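Side-chain contacts in putative uncharacterized protein (Legionella drancourtii, PDB 4JVS), which probably stimulates GTP hydrolysis by a partner GTPase, serving as the GAP domain of an effector delivered by the Dot/Icm secretion system: residues E57-F60 with G61-A64; I127-P130 with K131-G134; I233-Q236 with T237-M241; E275-D278 with S279-D283; S145-Y148 with C149-F152. All coordinates share one frame; numbering follows the deposited sequence.

Contact 1: E57-F60 with G61-A64; sequences EVNF and GQLA
Asn59 reaches over the first turn of helix 60-80 to the backbone of Gln62, in a worked example of how a side chain stands in for the helical turn that would have come before. Its OD1 accepts the N-H of Gln62 at 3.2 Å. The bond is fairly straight at the hydrogen (160°), but the donor stands well above the carbonyl plane. A first torsion of -178° places CG of Asn59 beside its own carbonyl carbon, carrying the amide forward over the turn, where it lies against the CG methylene of Gln62, whose own amide is turned 61° from it. The backbone oxygen of Asn59 serves the same turn by taking Leu63 N at 2.8 Å, and Phe60 O follows with Ala64 N at 2.9 Å. On the apolar side Leu63 CD1 lies 4.2 Å from Val58 CG1 and 4.4 Å from Phe60 CD1, while Val58 CG1 also sits over one face of the Phe60 ring, near its rim. Phe60 and Leu63 continue onto Leu174 of helix 156-177. An Asn N-cap, flanked by an apolar pair that joins the residue before the cap to the fourth residue after it, is the classic N-terminal helix cap with a hydrophobic staple.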
# COMPACT_ATOMS: atom_id res chain seq x y z
N GLU A 57 17.08 15.52 12.49
CA GLU A 57 18.28 14.95 11.88
C GLU A 57 18.06 13.55 11.30
O GLU A 57 19.01 12.87 10.88
CB GLU A 57 19.44 14.97 12.88
CG GLU A 57 19.74 16.37 13.37
CD GLU A 57 21.13 16.51 13.97
OE1 GLU A 57 21.36 17.51 14.69
OE2 GLU A 57 21.99 15.63 13.71
N VAL A 58 16.79 13.14 11.25
CA VAL A 58 16.42 11.86 10.66
C VAL A 58 16.23 12.02 9.14
O VAL A 58 15.44 12.84 8.68
CB VAL A 58 15.13 11.28 11.33
CG1 VAL A 58 14.71 9.97 10.69
CG2 VAL A 58 15.35 11.08 12.81
N ASN A 59 16.98 11.24 8.37
CA ASN A 59 16.80 11.20 6.93
C ASN A 59 15.89 10.05 6.54
O ASN A 59 16.30 8.88 6.54
CB ASN A 59 18.15 11.05 6.23
CG ASN A 59 18.04 11.05 4.72
OD1 ASN A 59 17.02 10.68 4.14
ND2 ASN A 59 19.11 11.47 4.06
N PHE A 60 14.65 10.38 6.17
CA PHE A 60 13.64 9.37 5.92
C PHE A 60 13.97 8.42 4.77
O PHE A 60 13.68 7.22 4.87
CB PHE A 60 12.26 10.01 5.80
CG PHE A 60 11.71 10.49 7.10
CD1 PHE A 60 11.22 9.59 8.03
CD2 PHE A 60 11.73 11.82 7.43
CE1 PHE A 60 10.73 10.03 9.25
CE2 PHE A 60 11.24 12.26 8.64
CZ PHE A 60 10.75 11.36 9.55
N GLY A 61 14.60 8.93 3.72
CA GLY A 61 15.15 8.10 2.66
C GLY A 61 16.17 7.08 3.15
O GLY A 61 16.13 5.91 2.75
N GLN A 62 17.08 7.49 4.03
CA GLN A 62 18.04 6.55 4.60
C GLN A 62 17.37 5.59 5.59
O GLN A 62 17.78 4.44 5.72
CB GLN A 62 19.21 7.28 5.28
CG GLN A 62 19.89 8.36 4.42
CD GLN A 62 20.67 7.81 3.23
OE1 GLN A 62 21.60 7.01 3.40
NE2 GLN A 62 20.32 8.26 2.03
N LEU A 63 16.35 6.06 6.29
CA LEU A 63 15.65 5.21 7.23
C LEU A 63 14.95 4.11 6.45
O LEU A 63 14.93 2.96 6.88
CB LEU A 63 14.63 6.01 8.03
CG LEU A 63 14.49 5.68 9.53
CD1 LEU A 63 13.16 6.16 10.07
CD2 LEU A 63 14.65 4.21 9.76
N ALA A 64 14.39 4.47 5.30
CA ALA A 64 13.72 3.50 4.45
C ALA A 64 14.69 2.46 3.86
O ALA A 64 14.40 1.26 3.89
CB ALA A 64 12.92 4.19 3.36

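Contact 2: I127-P130 with K131-G134; sequences IVDP and KTLG
Asp129 OD1 gathers two donors from Thr132, the side-chain OG1 at 2.7 Å and the backbone N at 3.0 Å. The two arrive differently: the hydroxyl takes the anti lone pair, away from the other carboxylate oxygen, whereas the N-H comes from above the carboxylate plane. Two torsions bring the groups together. In Asp129, CG is anti to N (chi1 -174°), which swings the carboxylate forward over the turn; in Thr132, chi1 of 68° tucks OG1 between the backbone N and the carbonyl carbon, facing the acid, and there it also receives a weak bond from Gly134 N. The backbone closes the loop twice, with Leu133 N bonded to Asp129 O at 2.7 Å and Asp129 N to Gly134 O, also at 2.7 Å. Leu133 CD2 comes to 4.2 Å from Val128 CG1. Val128 and Thr132 both pack on apolar side chains of the partner protein, and Gly134 lies about 9 Å from the bound aluminum fluoride, which places the turn at the interface near the nucleotide site. The arrangement is an Asx-motif, its alpha-turn from Asp129 to Leu133 ending on a left-handed helical residue, in the loop between helix 118-124 and strand 135-136.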
# COMPACT_ATOMS: atom_id res chain seq x y z
N ILE A 127 8.04 -3.19 1.33
CA ILE A 127 9.18 -2.32 1.11
C ILE A 127 8.77 -0.85 0.98
O ILE A 127 7.85 -0.50 0.23
CB ILE A 127 10.07 -2.80 -0.07
CG1 ILE A 127 11.04 -3.87 0.43
CG2 ILE A 127 10.85 -1.64 -0.68
CD1 ILE A 127 11.99 -4.39 -0.61
N VAL A 128 9.46 0.01 1.73
CA VAL A 128 9.16 1.43 1.73
C VAL A 128 10.03 2.13 0.71
O VAL A 128 11.26 2.10 0.79
CB VAL A 128 9.44 2.05 3.12
CG1 VAL A 128 8.87 3.45 3.18
CG2 VAL A 128 8.85 1.19 4.21
N ASP A 129 9.39 2.77 -0.26
CA ASP A 129 10.09 3.51 -1.31
C ASP A 129 10.83 4.68 -0.70
O ASP A 129 10.21 5.59 -0.15
CB ASP A 129 9.08 4.02 -2.34
CG ASP A 129 9.76 4.68 -3.53
OD1 ASP A 129 9.26 5.72 -4.01
OD2 ASP A 129 10.80 4.14 -3.97
N PRO A 130 12.16 4.66 -0.79
CA PRO A 130 12.98 5.77 -0.26
C PRO A 130 12.60 7.14 -0.86
O PRO A 130 12.61 8.13 -0.14
CB PRO A 130 14.41 5.37 -0.65
CG PRO A 130 14.37 3.87 -0.76
CD PRO A 130 12.99 3.54 -1.28
N LYS A 131 12.19 7.20 -2.10
CA LYS A 131 11.81 8.46 -2.66
C LYS A 131 10.49 9.00 -2.23
O LYS A 131 10.37 10.13 -1.84
CB LYS A 131 11.79 8.37 -4.16
CG LYS A 131 13.12 8.15 -4.78
CD LYS A 131 13.03 8.39 -6.26
CE LYS A 131 12.67 7.13 -7.00
NZ LYS A 131 13.88 6.36 -7.38
N THR A 132 9.47 8.19 -2.34
CA THR A 132 8.11 8.66 -2.05
C THR A 132 7.59 8.35 -0.65
O THR A 132 6.57 8.91 -0.23
CB THR A 132 7.09 8.11 -3.07
OG1 THR A 132 6.95 6.70 -2.89
CG2 THR A 132 7.56 8.39 -4.48
N LEU A 133 8.26 7.44 0.05
CA LEU A 133 7.82 6.97 1.38
C LEU A 133 6.47 6.26 1.35
O LEU A 133 5.78 6.18 2.35
CB LEU A 133 7.80 8.10 2.40
CG LEU A 133 9.17 8.62 2.85
CD1 LEU A 133 8.97 9.48 4.08
CD2 LEU A 133 10.10 7.46 3.13
N GLY A 134 6.12 5.74 0.18
CA GLY A 134 4.98 4.86 0.06
C GLY A 134 5.49 3.49 -0.34
O GLY A 134 6.70 3.22 -0.30

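Contact 3: I233-Q236 with T237-M241; sequences IDEQ and TLNAM
Ile233 CG2 is wedged against the short helix 235-238, 3.9 Å from Leu238 CB and 3.9 Å from Thr237 CG2, and this is the close-packed side of the contact. The isoleucine crosses both partners at about a right angle and touches them with its CG2 methyl. Because chi1 of -51° sets CG2 anti to the backbone N, that branch faces the helix. Ile233 and Leu238 then continue into the helices 243-253 and 261-267, on Ile249 and Leu246 in the first and on Leu262 and Ile266 in the second. Asp234 borders this apolar patch as the N-cap but stands on the exposed side; its OD1 accepts Thr237 N in a capping bond whose modelled geometry is doubtful, while Thr237 OG1 approaches the same oxygen only weakly, at 3.2 Å. The backbone takes over from there: Leu238 N bonds to Asp234 O at 3.0 Å and Asn239 N to Glu235 O at 3.0 Å. The rest of that side is loose. Glu235, Gln236, Asn239 and Ala240 lie at the solvent surface, although Glu235 also touches Arg265. After Asn239 the turn slackens, held by weak bonds such as that from Ala240 N to Thr237 O. The chemistry divides the work: apolar packing fixes the buried flank, while a carboxylate at the amino end of the helix, where N-H groups point, would probably be stabilised in its charged form.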
# COMPACT_ATOMS: atom_id res chain seq x y z
N ILE A 233 9.01 -22.08 -14.31
CA ILE A 233 7.88 -22.03 -15.20
C ILE A 233 8.22 -22.74 -16.48
O ILE A 233 9.08 -22.31 -17.21
CB ILE A 233 7.56 -20.59 -15.61
CG1 ILE A 233 7.46 -19.68 -14.42
CG2 ILE A 233 6.25 -20.52 -16.33
CD1 ILE A 233 7.10 -18.28 -14.80
N ASP A 234 7.48 -23.79 -16.78
CA ASP A 234 7.69 -24.60 -17.96
C ASP A 234 7.16 -23.97 -19.22
O ASP A 234 6.33 -23.10 -19.19
CB ASP A 234 7.06 -25.96 -17.79
CG ASP A 234 5.63 -25.95 -18.04
OD1 ASP A 234 5.19 -25.03 -18.71
OD2 ASP A 234 4.92 -26.82 -17.58
N GLU A 235 7.63 -24.47 -20.34
CA GLU A 235 7.40 -23.84 -21.61
C GLU A 235 5.92 -23.76 -21.89
O GLU A 235 5.42 -22.77 -22.35
CB GLU A 235 8.07 -24.70 -22.67
CG GLU A 235 8.14 -24.10 -24.05
CD GLU A 235 9.17 -23.03 -24.16
OE1 GLU A 235 9.76 -22.66 -23.13
OE2 GLU A 235 9.38 -22.55 -25.28
N GLN A 236 5.18 -24.77 -21.55
CA GLN A 236 3.79 -24.81 -21.84
C GLN A 236 3.02 -23.85 -20.97
O GLN A 236 2.06 -23.29 -21.39
CB GLN A 236 3.32 -26.22 -21.60
CG GLN A 236 2.38 -26.79 -22.59
CD GLN A 236 1.33 -27.59 -21.91
OE1 GLN A 236 1.29 -28.81 -22.02
NE2 GLN A 236 0.47 -26.91 -21.18
N THR A 237 3.41 -23.71 -19.73
CA THR A 237 2.72 -22.79 -18.85
C THR A 237 2.95 -21.39 -19.28
O THR A 237 2.13 -20.52 -19.12
CB THR A 237 3.15 -22.92 -17.41
OG1 THR A 237 2.71 -24.16 -16.89
CG2 THR A 237 2.54 -21.82 -16.62
N LEU A 238 4.15 -21.18 -19.74
CA LEU A 238 4.63 -19.86 -20.13
C LEU A 238 4.05 -19.38 -21.47
O LEU A 238 3.89 -18.19 -21.69
CB LEU A 238 6.16 -19.87 -20.17
CG LEU A 238 6.93 -18.56 -20.25
CD1 LEU A 238 6.64 -17.65 -19.06
CD2 LEU A 238 8.42 -18.87 -20.33
N ASN A 239 3.73 -20.32 -22.37
CA ASN A 239 3.13 -19.97 -23.67
C ASN A 239 1.63 -19.74 -23.56
O ASN A 239 0.98 -19.38 -24.54
CB ASN A 239 3.41 -21.04 -24.72
CG ASN A 239 4.88 -21.09 -25.12
OD1 ASN A 239 5.55 -22.11 -24.93
ND2 ASN A 239 5.39 -20.00 -25.68
N ALA A 240 1.10 -19.95 -22.36
CA ALA A 240 -0.30 -19.71 -22.07
C ALA A 240 -0.52 -18.32 -21.48
O ALA A 240 -1.65 -17.85 -21.33
CB ALA A 240 -0.85 -20.79 -21.13
N MET A 241 0.58 -17.66 -21.13
CA MET A 241 0.50 -16.37 -20.46
C MET A 241 0.11 -15.22 -21.39
O MET A 241 0.38 -15.25 -22.59
CB MET A 241 1.83 -16.07 -19.76
CG MET A 241 2.17 -17.12 -18.73
SD MET A 241 3.29 -16.50 -17.47
CE MET A 241 2.66 -17.37 -16.03

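Contact 4: E275-D278 with S279-D283; sequences EVDD and SLNGD
Leu280 N bonds to Val276 O at 3.0 Å, nearly straight at the hydrogen (161°). Asn281 N does the same for Asp277 O at 3.0 Å, but at a more bent 142°, and Ser279 N holds Glu275 O only weakly at 3.3 Å. One residue beyond the first to leave the helical conformation the spacing shortens: Gly282 N turns back to Ser279 O, three residues earlier, at 3.0 Å. The hydroxyl of Ser279 does not serve this backbone ladder; it is hydrogen-bonded to Asp244 OD1, tying the last turn of the helix to helix 243-253. Outside this backbone ladder, Asp277 and Asn281 stand one turn apart on the more exposed side. Their flat ends meet nearly at right angles, carboxylate and amide planes 81° apart, and chi1 of -171° sets the carboxylate of Asp277 beside its own carbonyl carbon, on the side of Asn281. Farther round, the packing is apolar. Val276 and Leu280 lie side by side and point the same way, CG1 of the valine 3.7 Å from CD1 of the leucine, so that two successive turns offer one continuous ridge. Val276 sets its part of that ridge on Leu246. Leu280 reaches Phe251, also on helix 243-253, and then Arg296 and Ile299 of helix 292-306. With its polar pair outward and its valine-leucine ridge inward, the segment is the C-terminal end of an amphipathic helix in the helical C-terminal subdomain, where i+4 bonding gives way to an i+3 turn.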
# COMPACT_ATOMS: atom_id res chain seq x y z
N GLU A 275 4.03 -10.84 -27.77
CA GLU A 275 3.13 -10.49 -26.72
C GLU A 275 3.75 -9.53 -25.76
O GLU A 275 3.08 -8.67 -25.26
CB GLU A 275 2.68 -11.71 -25.99
CG GLU A 275 2.29 -12.81 -26.94
CD GLU A 275 0.83 -13.09 -26.91
OE1 GLU A 275 0.34 -13.57 -25.89
OE2 GLU A 275 0.17 -12.83 -27.91
N VAL A 276 5.02 -9.72 -25.48
CA VAL A 276 5.73 -8.84 -24.60
C VAL A 276 5.86 -7.47 -25.17
O VAL A 276 5.71 -6.52 -24.46
CB VAL A 276 7.12 -9.36 -24.29
CG1 VAL A 276 7.91 -8.33 -23.53
CG2 VAL A 276 7.02 -10.61 -23.47
N ASP A 277 6.12 -7.36 -26.46
CA ASP A 277 6.28 -6.07 -27.12
C ASP A 277 5.00 -5.23 -27.14
O ASP A 277 5.04 -4.03 -26.88
CB ASP A 277 6.82 -6.25 -28.54
CG ASP A 277 7.22 -4.93 -29.19
OD1 ASP A 277 6.89 -4.72 -30.39
OD2 ASP A 277 7.86 -4.10 -28.50
N ASP A 278 3.86 -5.84 -27.44
CA ASP A 278 2.66 -5.03 -27.55
C ASP A 278 2.03 -4.73 -26.18
O ASP A 278 1.12 -3.90 -26.07
CB ASP A 278 1.66 -5.60 -28.58
CG ASP A 278 1.11 -6.94 -28.20
OD1 ASP A 278 0.65 -7.11 -27.04
OD2 ASP A 278 1.11 -7.84 -29.06
N SER A 279 2.52 -5.40 -25.15
CA SER A 279 2.18 -5.02 -23.78
C SER A 279 3.09 -3.89 -23.31
O SER A 279 2.63 -2.96 -22.65
CB SER A 279 2.28 -6.22 -22.84
OG SER A 279 0.99 -6.63 -22.42
N LEU A 280 4.37 -3.96 -23.66
CA LEU A 280 5.29 -2.87 -23.38
C LEU A 280 4.81 -1.58 -24.04
O LEU A 280 5.01 -0.49 -23.51
CB LEU A 280 6.69 -3.20 -23.89
CG LEU A 280 7.54 -4.16 -23.07
CD1 LEU A 280 8.65 -4.73 -23.94
CD2 LEU A 280 8.12 -3.44 -21.89
N ASN A 281 4.20 -1.73 -25.21
CA ASN A 281 3.66 -0.60 -25.97
C ASN A 281 2.21 -0.29 -25.62
O ASN A 281 1.46 0.25 -26.44
CB ASN A 281 3.78 -0.87 -27.47
CG ASN A 281 5.22 -0.90 -27.96
OD1 ASN A 281 5.65 -1.86 -28.60
ND2 ASN A 281 5.98 0.15 -27.66
N GLY A 282 1.82 -0.65 -24.40
CA GLY A 282 0.49 -0.39 -23.90
C GLY A 282 0.51 0.78 -22.94
O GLY A 282 1.36 1.65 -23.05
N ASP A 283 -0.36 0.74 -21.95
CA ASP A 283 -0.56 1.83 -21.03
C ASP A 283 -0.66 1.29 -19.63
O ASP A 283 -0.84 2.02 -18.69
CB ASP A 283 -1.88 2.50 -21.34
CG ASP A 283 -1.86 3.27 -22.62
OD1 ASP A 283 -0.93 4.06 -22.81
OD2 ASP A 283 -2.78 3.09 -23.44

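Contact 5: S145-Y148 with C149-F152; sequences STDY and CRHF
Tyr148 presents a ring face to the edge of Phe152 one turn later, in an edge-to-face pair with centroids 4.9 Å apart and planes inclined at 53°. The touching atom is Phe152 CD2, which stands over the centre of the tyrosine ring and comes within 3.6 Å of Tyr148 CE1. A chi1 of -171° in Tyr148 projects the ring out from the helix, with one face turned to Phe152. The tyrosine is also stacked with Phe94 and meets Trp157, so the pair belongs to a larger aromatic cluster. A second pair runs differently: Asp147 and Arg150 lie side by side, pointing the same way, and are joined by a salt bridge of 2.6 Å from Arg150 NH1 to Asp147 OD1, which is met on its anti side. Their flat groups are turned 60° apart, and the bridge is made through one N-H rather than as a coplanar bidentate pair. Asp147 O accepts three N-H donors at the last turn of the helix: His151 ND1 and N, each at 3.2 Å, and Arg150 N from above the carbonyl plane. This geometry is consistent with a proton on ND1 of His151, and the bridge would favour this setting of Arg150, whose NH2 also makes a long, weak ion pair with an acidic side chain of the other protein.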
# COMPACT_ATOMS: atom_id res chain seq x y z
N SER A 145 -3.07 -12.02 -0.11
CA SER A 145 -2.29 -11.80 1.11
C SER A 145 -3.20 -11.60 2.32
O SER A 145 -3.09 -12.29 3.33
CB SER A 145 -1.35 -10.60 0.94
OG SER A 145 -1.01 -10.01 2.19
N THR A 146 -4.11 -10.64 2.21
CA THR A 146 -5.04 -10.37 3.29
C THR A 146 -5.83 -11.62 3.65
O THR A 146 -5.99 -11.94 4.83
CB THR A 146 -6.00 -9.21 2.91
OG1 THR A 146 -5.26 -7.98 2.86
CG2 THR A 146 -7.13 -9.10 3.91
N ASP A 147 -6.30 -12.33 2.62
CA ASP A 147 -7.11 -13.52 2.83
C ASP A 147 -6.35 -14.60 3.57
O ASP A 147 -6.89 -15.25 4.46
CB ASP A 147 -7.62 -14.07 1.49
CG ASP A 147 -8.84 -13.32 0.99
OD1 ASP A 147 -9.51 -12.67 1.83
OD2 ASP A 147 -9.13 -13.40 -0.22
N TYR A 148 -5.09 -14.79 3.19
CA TYR A 148 -4.20 -15.71 3.88
C TYR A 148 -4.08 -15.35 5.37
O TYR A 148 -4.30 -16.19 6.24
CB TYR A 148 -2.82 -15.74 3.20
CG TYR A 148 -1.92 -16.84 3.73
CD1 TYR A 148 -1.81 -18.05 3.07
CD2 TYR A 148 -1.20 -16.67 4.91
CE1 TYR A 148 -1.00 -19.06 3.56
CE2 TYR A 148 -0.39 -17.68 5.41
CZ TYR A 148 -0.29 -18.87 4.73
OH TYR A 148 0.52 -19.86 5.21
N CYS A 149 -3.75 -14.10 5.67
CA CYS A 149 -3.57 -13.69 7.05
C CYS A 149 -4.84 -13.88 7.90
O CYS A 149 -4.76 -13.91 9.14
CB CYS A 149 -3.09 -12.23 7.12
SG CYS A 149 -1.52 -11.92 6.33
N ARG A 150 -5.98 -14.05 7.25
CA ARG A 150 -7.24 -14.22 7.96
C ARG A 150 -7.45 -15.69 8.33
O ARG A 150 -7.74 -16.02 9.48
CB ARG A 150 -8.39 -13.65 7.13
CG ARG A 150 -9.69 -13.44 7.88
CD ARG A 150 -10.84 -13.10 6.95
NE ARG A 150 -10.73 -11.78 6.36
CZ ARG A 150 -10.60 -11.55 5.06
NH1 ARG A 150 -10.59 -12.57 4.21
NH2 ARG A 150 -10.51 -10.31 4.60
N HIS A 151 -7.25 -16.58 7.37
CA HIS A 151 -7.35 -18.01 7.65
C HIS A 151 -6.19 -18.48 8.52
O HIS A 151 -6.37 -19.37 9.33
CB HIS A 151 -7.40 -18.85 6.38
CG HIS A 151 -8.66 -18.67 5.60
ND1 HIS A 151 -9.06 -17.45 5.10
CD2 HIS A 151 -9.60 -19.56 5.19
CE1 HIS A 151 -10.19 -17.59 4.44
NE2 HIS A 151 -10.54 -18.86 4.48
N PHE A 152 -5.01 -17.89 8.35
CA PHE A 152 -3.84 -18.31 9.12
C PHE A 152 -3.15 -17.15 9.85
O PHE A 152 -2.00 -16.82 9.55
CB PHE A 152 -2.86 -19.04 8.20
CG PHE A 152 -3.52 -20.04 7.28
CD1 PHE A 152 -4.02 -21.23 7.78
CD2 PHE A 152 -3.64 -19.78 5.93
CE1 PHE A 152 -4.63 -22.15 6.95
CE2 PHE A 152 -4.25 -20.70 5.08
CZ PHE A 152 -4.75 -21.89 5.59

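How the contacts relate
Each contact closes only a local turn, so along the chain the five run in series, in the order 1, 2, 5, 3, 4, and none nests in or crosses another. Contact 1 starts helix 60-80; contact 2 turns the loop after helix 118-124 and touches contact 1, Phe60 CB lying 3.7 Å from Leu133 CD1, so the two share a packed edge beside helix 156-177. Contact 5 ends helix 142-151 about 25 Å away, centre to centre, from contact 2, and both meet the partner protein. Contacts 3 and 4 belong to the C-terminal subdomain, bracket helices 243-253 and 261-267, and touch where Met241 O approaches Glu275 OE1 at 3.7 Å.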